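Local coordinates for protein TRAP-T family transporter, DctP (Periplasmic binding) subunit (Sulfitobacter sp. NAS-14.1, PDB 4PF8) that binds beta-D-galacturonate in its pocket and probably delivers this sugar acid to a TRAP transporter as the periplasmic solute-binding subunit, at residues Asn150-Gln162 against Asn288-Met300. Numbering follows the deposited sequence.
Sequences NSVKPINTPEDVQ and NEIADKSAFQEAM
Pro158 sets its CD over the face of the Phe296 ring, 3.9 Å from the ring centroid and only 8° off the normal, a CH-pi contact that illustrates how a proline in a loop can sit on an aromatic side chain. The ring, turned out from helix 293-299 with CG anti to the carbonyl carbon (chi1 -75°), also meets Ile155, whose CG2 comes to its edge 3.8 Å from CZ. Along the same helix, Pro158 CG meets Ala299 CB at 4.0 Å and Pro158 CD meets Ala295 CB, the two alanine methyls providing the helix surface on which the proline rests.

Polar contacts fasten the other end. Asn288 ND2 donates to Ile155 O over 2.9 Å, nearly straight at 167°, although the donor stands above the carbonyl plane; Ser225 of strand 223-230 bonds both Asn288 OD1 and Ile155 N, which helps fix the amide's orientation. A leucine in place of Asn288 would probably leave Ile155 O without its amide donor and cost the Ser225 hydroxyl one of its two partners. Between the two ends, a water donates to Asn156 O and Asp292 O, while Asp160 OD2 receives both Asn156 N and Thr157 N, holding the loop's bend from within.

The whole is a loop between strands 146-150 and 165-168 clasped by a strand-to-helix connection, beside edge strand 286-289 of the four-stranded mixed sheet in the two-lobed solute-binding protein fold.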
loop_
_atom_site.group_PDB
_atom_site.type_symbol
_atom_site.label_atom_id
_atom_site.label_comp_id
_atom_site.label_asym_id
_atom_site.label_seq_id
_atom_site.Cartn_x
_atom_site.Cartn_y
_atom_site.Cartn_z
ATOM N N ASN A 150 8.587 13.647 -9.297
ATOM C CA ASN A 150 8.579 13.822 -10.733
ATOM C C ASN A 150 9.902 14.349 -11.251
ATOM O O ASN A 150 10.772 14.739 -10.480
ATOM C CB ASN A 150 7.392 14.692 -11.160
ATOM C CG ASN A 150 7.616 16.163 -10.921
ATOM O OD1 ASN A 150 8.019 16.889 -11.835
ATOM N ND2 ASN A 150 7.322 16.624 -9.715
ATOM N N SER A 151 10.048 14.350 -12.569
ATOM C CA SER A 151 11.293 14.780 -13.219
ATOM C C SER A 151 11.232 16.185 -13.780
ATOM O O SER A 151 12.179 16.617 -14.429
ATOM C CB SER A 151 11.620 13.811 -14.356
ATOM O OG SER A 151 10.587 13.813 -15.325
ATOM N N VAL A 152 10.137 16.887 -13.539
ATOM C CA VAL A 152 9.891 18.199 -14.154
ATOM C C VAL A 152 10.150 19.392 -13.207
ATOM O O VAL A 152 10.955 20.278 -13.515
ATOM C CB VAL A 152 8.434 18.271 -14.677
ATOM C CG1 VAL A 152 8.148 19.647 -15.325
ATOM C CG2 VAL A 152 8.166 17.173 -15.666
ATOM N N LYS A 153 9.475 19.417 -12.064
ATOM C CA LYS A 153 9.579 20.558 -11.169
ATOM C C LYS A 153 8.995 20.245 -9.819
ATOM O O LYS A 153 8.244 19.292 -9.672
ATOM C CB LYS A 153 8.810 21.738 -11.761
ATOM C CG LYS A 153 7.327 21.495 -11.886
ATOM C CD LYS A 153 6.618 22.607 -12.659
ATOM C CE LYS A 153 5.126 22.304 -12.818
ATOM N NZ LYS A 153 4.389 23.399 -13.528
ATOM N N PRO A 154 9.326 21.053 -8.813
ATOM C CA PRO A 154 8.670 20.849 -7.524
ATOM C C PRO A 154 7.170 21.070 -7.615
ATOM O O PRO A 154 6.674 21.898 -8.380
ATOM C CB PRO A 154 9.286 21.947 -6.635
ATOM C CG PRO A 154 10.558 22.309 -7.297
ATOM C CD PRO A 154 10.327 22.134 -8.760
ATOM N N ILE A 155 6.455 20.334 -6.784
ATOM C CA ILE A 155 5.049 20.534 -6.547
ATOM C C ILE A 155 4.834 21.193 -5.180
ATOM O O ILE A 155 5.158 20.617 -4.146
ATOM C CB ILE A 155 4.314 19.203 -6.614
ATOM C CG1 ILE A 155 4.316 18.680 -8.053
ATOM C CG2 ILE A 155 2.893 19.349 -6.101
ATOM C CD1 ILE A 155 4.053 17.178 -8.138
ATOM N N ASN A 156 4.300 22.411 -5.202
ATOM C CA ASN A 156 3.960 23.130 -3.972
ATOM C C ASN A 156 2.479 23.412 -3.796
ATOM O O ASN A 156 2.018 23.679 -2.689
ATOM C CB ASN A 156 4.756 24.431 -3.873
ATOM C CG ASN A 156 6.187 24.173 -3.458
ATOM O OD1 ASN A 156 6.462 23.828 -2.299
ATOM N ND2 ASN A 156 7.092 24.277 -4.401
ATOM N N THR A 157 1.739 23.407 -4.898
ATOM C CA THR A 157 0.293 23.606 -4.870
ATOM C C THR A 157 -0.335 22.648 -5.875
ATOM O O THR A 157 0.361 22.127 -6.765
ATOM C CB THR A 157 -0.110 25.031 -5.303
ATOM O OG1 THR A 157 0.131 25.177 -6.708
ATOM C CG2 THR A 157 0.671 26.067 -4.540
ATOM N N PRO A 158 -1.651 22.408 -5.751
ATOM C CA PRO A 158 -2.275 21.485 -6.709
ATOM C C PRO A 158 -2.120 21.968 -8.144
ATOM O O PRO A 158 -2.039 21.138 -9.052
ATOM C CB PRO A 158 -3.752 21.483 -6.303
ATOM C CG PRO A 158 -3.773 21.979 -4.889
ATOM C CD PRO A 158 -2.574 22.833 -4.686
ATOM N N GLU A 159 -2.047 23.276 -8.357
ATOM C CA GLU A 159 -1.950 23.804 -9.711
ATOM C C GLU A 159 -0.661 23.316 -10.413
ATOM O O GLU A 159 -0.579 23.272 -11.656
ATOM C CB GLU A 159 -2.028 25.326 -9.673
ATOM C CG GLU A 159 -3.424 25.873 -9.338
ATOM C CD GLU A 159 -3.878 25.595 -7.900
ATOM O OE1 GLU A 159 -5.091 25.342 -7.705
ATOM O OE2 GLU A 159 -3.045 25.639 -6.963
ATOM N N ASP A 160 0.334 22.915 -9.624
ATOM C CA ASP A 160 1.607 22.475 -10.172
ATOM C C ASP A 160 1.466 21.104 -10.855
ATOM O O ASP A 160 2.301 20.717 -11.670
ATOM C CB ASP A 160 2.684 22.423 -9.090
ATOM C CG ASP A 160 3.109 23.809 -8.621
ATOM O OD1 ASP A 160 3.036 24.761 -9.437
ATOM O OD2 ASP A 160 3.510 23.935 -7.439
ATOM N N VAL A 161 0.401 20.380 -10.546
ATOM C CA VAL A 161 0.168 19.085 -11.171
ATOM C C VAL A 161 -0.507 19.197 -12.539
ATOM O O VAL A 161 -0.539 18.244 -13.302
ATOM C CB VAL A 161 -0.673 18.192 -10.219
ATOM C CG1 VAL A 161 -0.942 16.808 -10.820
ATOM C CG2 VAL A 161 0.044 18.035 -8.906
ATOM N N GLN A 162 -1.040 20.371 -12.868
ATOM C CA GLN A 162 -1.712 20.555 -14.150
ATOM C C GLN A 162 -0.833 20.134 -15.332
ATOM O O GLN A 162 0.299 20.605 -15.489
ATOM C CB GLN A 162 -2.121 22.019 -14.305
ATOM C CG GLN A 162 -3.310 22.380 -13.470
ATOM C CD GLN A 162 -3.696 23.833 -13.597
ATOM O OE1 GLN A 162 -3.047 24.614 -14.291
ATOM N NE2 GLN A 162 -4.739 24.213 -12.893
ATOM N N ASN A 288 10.939 19.018 -1.166
ATOM C CA ASN A 288 10.214 20.154 -0.595
ATOM C C ASN A 288 9.032 19.710 0.256
ATOM O O ASN A 288 8.374 18.717 -0.048
ATOM C CB ASN A 288 9.748 21.141 -1.669
ATOM C CG ASN A 288 8.659 20.578 -2.564
ATOM O OD1 ASN A 288 8.916 19.749 -3.438
ATOM N ND2 ASN A 288 7.439 21.070 -2.382
ATOM N N GLU A 289 8.805 20.439 1.337
ATOM C CA GLU A 289 7.647 20.223 2.187
ATOM C C GLU A 289 6.496 21.064 1.668
ATOM O O GLU A 289 6.685 21.984 0.863
ATOM C CB GLU A 289 7.953 20.587 3.631
ATOM C CG GLU A 289 8.993 19.711 4.280
ATOM C CD GLU A 289 9.333 20.184 5.678
ATOM O OE1 GLU A 289 8.691 19.707 6.639
ATOM O OE2 GLU A 289 10.230 21.045 5.816
ATOM N N ILE A 290 5.298 20.744 2.137
ATOM C CA ILE A 290 4.117 21.497 1.771
ATOM C C ILE A 290 3.691 22.360 2.932
ATOM O O ILE A 290 3.291 21.858 3.984
ATOM C CB ILE A 290 2.961 20.592 1.366
ATOM C CG1 ILE A 290 3.365 19.720 0.179
ATOM C CG2 ILE A 290 1.718 21.431 1.058
ATOM C CD1 ILE A 290 3.779 20.482 -1.035
ATOM N N ALA A 291 3.812 23.666 2.721
ATOM C CA ALA A 291 3.288 24.657 3.642
ATOM C C ALA A 291 1.760 24.639 3.606
ATOM O O ALA A 291 1.113 24.354 4.618
ATOM C CB ALA A 291 3.819 26.046 3.275
ATOM N N ASP A 292 1.180 24.909 2.434
ATOM C CA ASP A 292 -0.282 25.032 2.333
ATOM C C ASP A 292 -0.964 23.678 2.101
ATOM O O ASP A 292 -1.390 23.367 0.969
ATOM C CB ASP A 292 -0.660 26.023 1.220
ATOM C CG ASP A 292 -2.126 26.474 1.288
ATOM O OD1 ASP A 292 -2.914 25.876 2.052
ATOM O OD2 ASP A 292 -2.491 27.441 0.571
ATOM N N LYS A 293 -1.100 22.877 3.157
ATOM C CA LYS A 293 -1.727 21.546 3.000
ATOM C C LYS A 293 -3.231 21.628 2.665
ATOM O O LYS A 293 -3.787 20.770 1.954
ATOM C CB LYS A 293 -1.530 20.725 4.272
ATOM N N SER A 294 -3.856 22.684 3.161
ATOM C CA SER A 294 -5.286 22.921 2.983
ATOM C C SER A 294 -5.687 22.930 1.518
ATOM O O SER A 294 -6.763 22.462 1.180
ATOM C CB SER A 294 -5.693 24.244 3.624
ATOM O OG SER A 294 -5.519 24.203 5.025
ATOM N N ALA A 295 -4.836 23.476 0.656
ATOM C CA ALA A 295 -5.163 23.545 -0.762
ATOM C C ALA A 295 -5.249 22.163 -1.397
ATOM O O ALA A 295 -6.125 21.932 -2.219
ATOM C CB ALA A 295 -4.166 24.425 -1.525
ATOM N N PHE A 296 -4.351 21.250 -1.029
ATOM C CA PHE A 296 -4.439 19.891 -1.533
ATOM C C PHE A 296 -5.667 19.185 -1.003
ATOM O O PHE A 296 -6.327 18.456 -1.751
ATOM C CB PHE A 296 -3.174 19.084 -1.195
ATOM C CG PHE A 296 -2.000 19.458 -2.045
ATOM C CD1 PHE A 296 -1.811 18.889 -3.283
ATOM C CD2 PHE A 296 -1.094 20.399 -1.602
ATOM C CE1 PHE A 296 -0.735 19.261 -4.067
ATOM C CE2 PHE A 296 -0.021 20.764 -2.375
ATOM C CZ PHE A 296 0.161 20.201 -3.600
ATOM N N GLN A 297 -5.975 19.395 0.273
ATOM C CA GLN A 297 -7.146 18.771 0.862
ATOM C C GLN A 297 -8.412 19.251 0.153
ATOM O O GLN A 297 -9.283 18.445 -0.185
ATOM C CB GLN A 297 -7.213 19.059 2.349
ATOM C CG GLN A 297 -6.112 18.349 3.111
ATOM C CD GLN A 297 -6.123 18.726 4.555
ATOM O OE1 GLN A 297 -6.297 19.899 4.895
ATOM N NE2 GLN A 297 -5.966 17.743 5.419
ATOM N N GLU A 298 -8.509 20.554 -0.084
ATOM C CA GLU A 298 -9.686 21.109 -0.756
ATOM C C GLU A 298 -9.808 20.573 -2.173
ATOM O O GLU A 298 -10.913 20.321 -2.653
ATOM C CB GLU A 298 -9.622 22.638 -0.782
ATOM C CG GLU A 298 -9.823 23.315 0.570
ATOM C CD GLU A 298 -9.956 24.828 0.453
ATOM O OE1 GLU A 298 -10.059 25.335 -0.689
ATOM O OE2 GLU A 298 -9.963 25.510 1.504
ATOM N N ALA A 299 -8.672 20.391 -2.836
ATOM C CA ALA A 299 -8.662 19.918 -4.212
ATOM C C ALA A 299 -9.212 18.507 -4.308
ATOM O O ALA A 299 -9.683 18.120 -5.374
ATOM C CB ALA A 299 -7.263 19.956 -4.776
HETATM N N MSE A 300 -9.175 17.764 -3.199
HETATM C CA MSE A 300 -9.665 16.380 -3.163
HETATM C C MSE A 300 -11.110 16.190 -2.801
HETATM O O MSE A 300 -11.570 15.052 -2.782
HETATM C CB MSE A 300 -8.883 15.562 -2.143
HETATM C CG MSE A 300 -7.442 15.502 -2.417
HETATM SE SE MSE A 300 -7.038 14.586 -4.055
HETATM C CE MSE A 300 -5.164 14.468 -3.488
HETATM O O HOH W 1 -0.468 24.299 -1.588
HETATM O O HOH W 2 3.455 24.579 -0.470
#